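Local coordinates for EmGH1 (Erythrobacter marinus, PDB 5Z87), which probably acts as a family 3 beta-glucosidase, releasing glucose from the non-reducing ends of beta-glucosides, at residues A[62-68]-A[89-95]. Numbering follows the deposited sequence.
Sequences QLNCPRA and IGGVYSA
Arg67 and Tyr93 form a single parallel bridge, an example of how backbone bonds hold a register while side chains pack along it. Pro66 O takes Tyr93 N, Tyr93 O takes Ala68 N at 2.8 Å, and a bond from Gly91 N to Asn64 O extends the pairing. Beside it, Pro66 and Ile89 meet tip to tip, CD to CD1 at 3.5 Å, while the CB of Ala68 touches the CB atoms of both Val92 and Ala95. Arg67 can be followed outward: its CB lies near the carbonyl oxygen of Tyr93, CG comes closer to that same O at 3.5 Å, and a bend at chi3 (-89°) carries the guanidinium alongside the tyrosine ring, the two planes 54° apart. NH2 of Arg67 lies 3.7 Å from CE2 of Tyr93, whose CD2 sits over one guanidinium face, toward its rim; Trp314 adds a cation-pi contact. Tyr93 OH hydrogen-bonds with Glu130 OE1. At the other end, a water accepts from Gln62 NE2 (3.0 Å) and Ile89 N, while Gln62 OE1 accepts from Lys380 NZ, which also holds Gly90 O. A leucine in place of Gln62 would probably rob Lys380 of one acceptor and the water of one donor. The contact links strand 64-65, paired with 345-346, to 91-93, paired with 126-129, as neighbours in the wall of a TIM-barrel-like domain, with Tyr93, Glu130 and Trp314 lining the dithiothreitol pocket.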
loop_
_atom_site.group_PDB
_atom_site.type_symbol
_atom_site.label_atom_id
_atom_site.label_comp_id
_atom_site.label_asym_id
_atom_site.label_seq_id
_atom_site.Cartn_x
_atom_site.Cartn_y
_atom_site.Cartn_z
ATOM N N GLN A 62 -30.181 -8.456 -25.864
ATOM C CA GLN A 62 -29.654 -7.113 -25.669
ATOM C C GLN A 62 -28.608 -7.028 -24.553
ATOM O O GLN A 62 -28.027 -5.956 -24.368
ATOM C CB GLN A 62 -30.809 -6.143 -25.380
ATOM C CG GLN A 62 -31.850 -6.068 -26.500
ATOM C CD GLN A 62 -31.287 -5.466 -27.776
ATOM O OE1 GLN A 62 -30.690 -4.382 -27.765
ATOM N NE2 GLN A 62 -31.445 -6.187 -28.891
ATOM N N LEU A 63 -28.345 -8.109 -23.815
ATOM C CA LEU A 63 -27.393 -8.065 -22.708
ATOM C C LEU A 63 -26.035 -8.652 -23.075
ATOM O O LEU A 63 -25.175 -8.793 -22.200
ATOM C CB LEU A 63 -27.965 -8.788 -21.484
ATOM C CG LEU A 63 -29.414 -8.424 -21.132
ATOM C CD1 LEU A 63 -29.821 -9.033 -19.817
ATOM C CD2 LEU A 63 -29.605 -6.918 -21.085
ATOM N N ASN A 64 -25.822 -8.994 -24.344
ATOM C CA ASN A 64 -24.573 -9.586 -24.809
ATOM C C ASN A 64 -23.792 -8.572 -25.634
ATOM O O ASN A 64 -24.383 -7.812 -26.408
ATOM C CB ASN A 64 -24.847 -10.837 -25.649
ATOM C CG ASN A 64 -25.775 -11.814 -24.948
ATOM O OD1 ASN A 64 -25.657 -12.021 -23.748
ATOM N ND2 ASN A 64 -26.702 -12.418 -25.696
ATOM N N CYS A 65 -22.463 -8.565 -25.472
ATOM C CA CYS A 65 -21.574 -7.697 -26.251
ATOM C C CYS A 65 -20.260 -8.407 -26.558
ATOM O O CYS A 65 -19.246 -8.190 -25.881
ATOM C CB CYS A 65 -21.305 -6.386 -25.512
ATOM S SG CYS A 65 -20.373 -5.171 -26.479
ATOM N N PRO A 66 -20.236 -9.259 -27.584
ATOM C CA PRO A 66 -18.981 -9.907 -27.988
ATOM C C PRO A 66 -18.125 -8.957 -28.814
ATOM O O PRO A 66 -18.526 -7.842 -29.152
ATOM C CB PRO A 66 -19.450 -11.093 -28.841
ATOM C CG PRO A 66 -20.680 -10.541 -29.532
ATOM C CD PRO A 66 -21.355 -9.645 -28.472
ATOM N N ARG A 67 -16.929 -9.429 -29.141
ATOM C CA ARG A 67 -16.092 -8.710 -30.086
ATOM C C ARG A 67 -16.733 -8.730 -31.467
ATOM O O ARG A 67 -17.318 -9.733 -31.886
ATOM C CB ARG A 67 -14.694 -9.317 -30.137
ATOM C CG ARG A 67 -13.600 -8.272 -30.206
ATOM C CD ARG A 67 -12.222 -8.895 -30.150
ATOM N NE ARG A 67 -11.783 -9.028 -28.769
ATOM C CZ ARG A 67 -11.113 -8.089 -28.108
ATOM N NH1 ARG A 67 -10.771 -8.291 -26.834
ATOM N NH2 ARG A 67 -10.794 -6.954 -28.726
ATOM N N ALA A 68 -16.607 -7.609 -32.177
ATOM C CA ALA A 68 -17.294 -7.428 -33.451
ATOM C C ALA A 68 -16.867 -8.436 -34.511
ATOM O O ALA A 68 -17.688 -8.830 -35.349
ATOM C CB ALA A 68 -17.053 -6.013 -33.969
ATOM N N ILE A 89 -28.680 -8.249 -30.987
ATOM C CA ILE A 89 -27.507 -8.242 -30.125
ATOM C C ILE A 89 -27.503 -6.941 -29.342
ATOM O O ILE A 89 -27.949 -5.902 -29.834
ATOM C CB ILE A 89 -26.214 -8.443 -30.965
ATOM C CG1 ILE A 89 -25.030 -8.854 -30.084
ATOM C CG2 ILE A 89 -25.884 -7.208 -31.805
ATOM C CD1 ILE A 89 -23.931 -9.558 -30.856
ATOM N N GLY A 90 -27.021 -7.005 -28.105
ATOM C CA GLY A 90 -26.816 -5.803 -27.321
ATOM C C GLY A 90 -25.786 -4.869 -27.924
ATOM O O GLY A 90 -26.088 -3.716 -28.245
ATOM N N GLY A 91 -24.553 -5.350 -28.074
ATOM C CA GLY A 91 -23.508 -4.538 -28.661
ATOM C C GLY A 91 -22.432 -5.408 -29.266
ATOM O O GLY A 91 -22.428 -6.632 -29.119
ATOM N N VAL A 92 -21.519 -4.754 -29.975
ATOM C CA VAL A 92 -20.266 -5.370 -30.379
ATOM C C VAL A 92 -19.154 -4.425 -29.964
ATOM O O VAL A 92 -19.351 -3.215 -29.809
ATOM C CB VAL A 92 -20.169 -5.673 -31.895
ATOM C CG1 VAL A 92 -21.115 -6.789 -32.282
ATOM C CG2 VAL A 92 -20.398 -4.411 -32.728
ATOM N N TYR A 93 -17.973 -4.998 -29.789
ATOM C CA TYR A 93 -16.801 -4.256 -29.360
ATOM C C TYR A 93 -15.761 -4.296 -30.464
ATOM O O TYR A 93 -15.464 -5.370 -30.999
ATOM C CB TYR A 93 -16.230 -4.847 -28.069
ATOM C CG TYR A 93 -14.928 -4.233 -27.626
ATOM C CD1 TYR A 93 -14.768 -2.858 -27.576
ATOM C CD2 TYR A 93 -13.868 -5.031 -27.229
ATOM C CE1 TYR A 93 -13.576 -2.297 -27.141
ATOM C CE2 TYR A 93 -12.674 -4.479 -26.791
ATOM C CZ TYR A 93 -12.531 -3.124 -26.750
ATOM O OH TYR A 93 -11.340 -2.592 -26.325
ATOM N N SER A 94 -15.233 -3.123 -30.815
ATOM C CA SER A 94 -14.068 -3.025 -31.691
ATOM C C SER A 94 -14.379 -3.467 -33.127
ATOM O O SER A 94 -13.829 -4.458 -33.625
ATOM C CB SER A 94 -12.911 -3.840 -31.094
ATOM O OG SER A 94 -11.671 -3.394 -31.590
ATOM N N ALA A 95 -15.256 -2.722 -33.800
ATOM C CA ALA A 95 -15.659 -3.013 -35.168
ATOM C C ALA A 95 -14.764 -2.343 -36.198
ATOM O O ALA A 95 -14.868 -2.662 -37.387
ATOM C CB ALA A 95 -17.110 -2.574 -35.401
HETATM O O HOH W 1 -30.050 -5.696 -31.511
#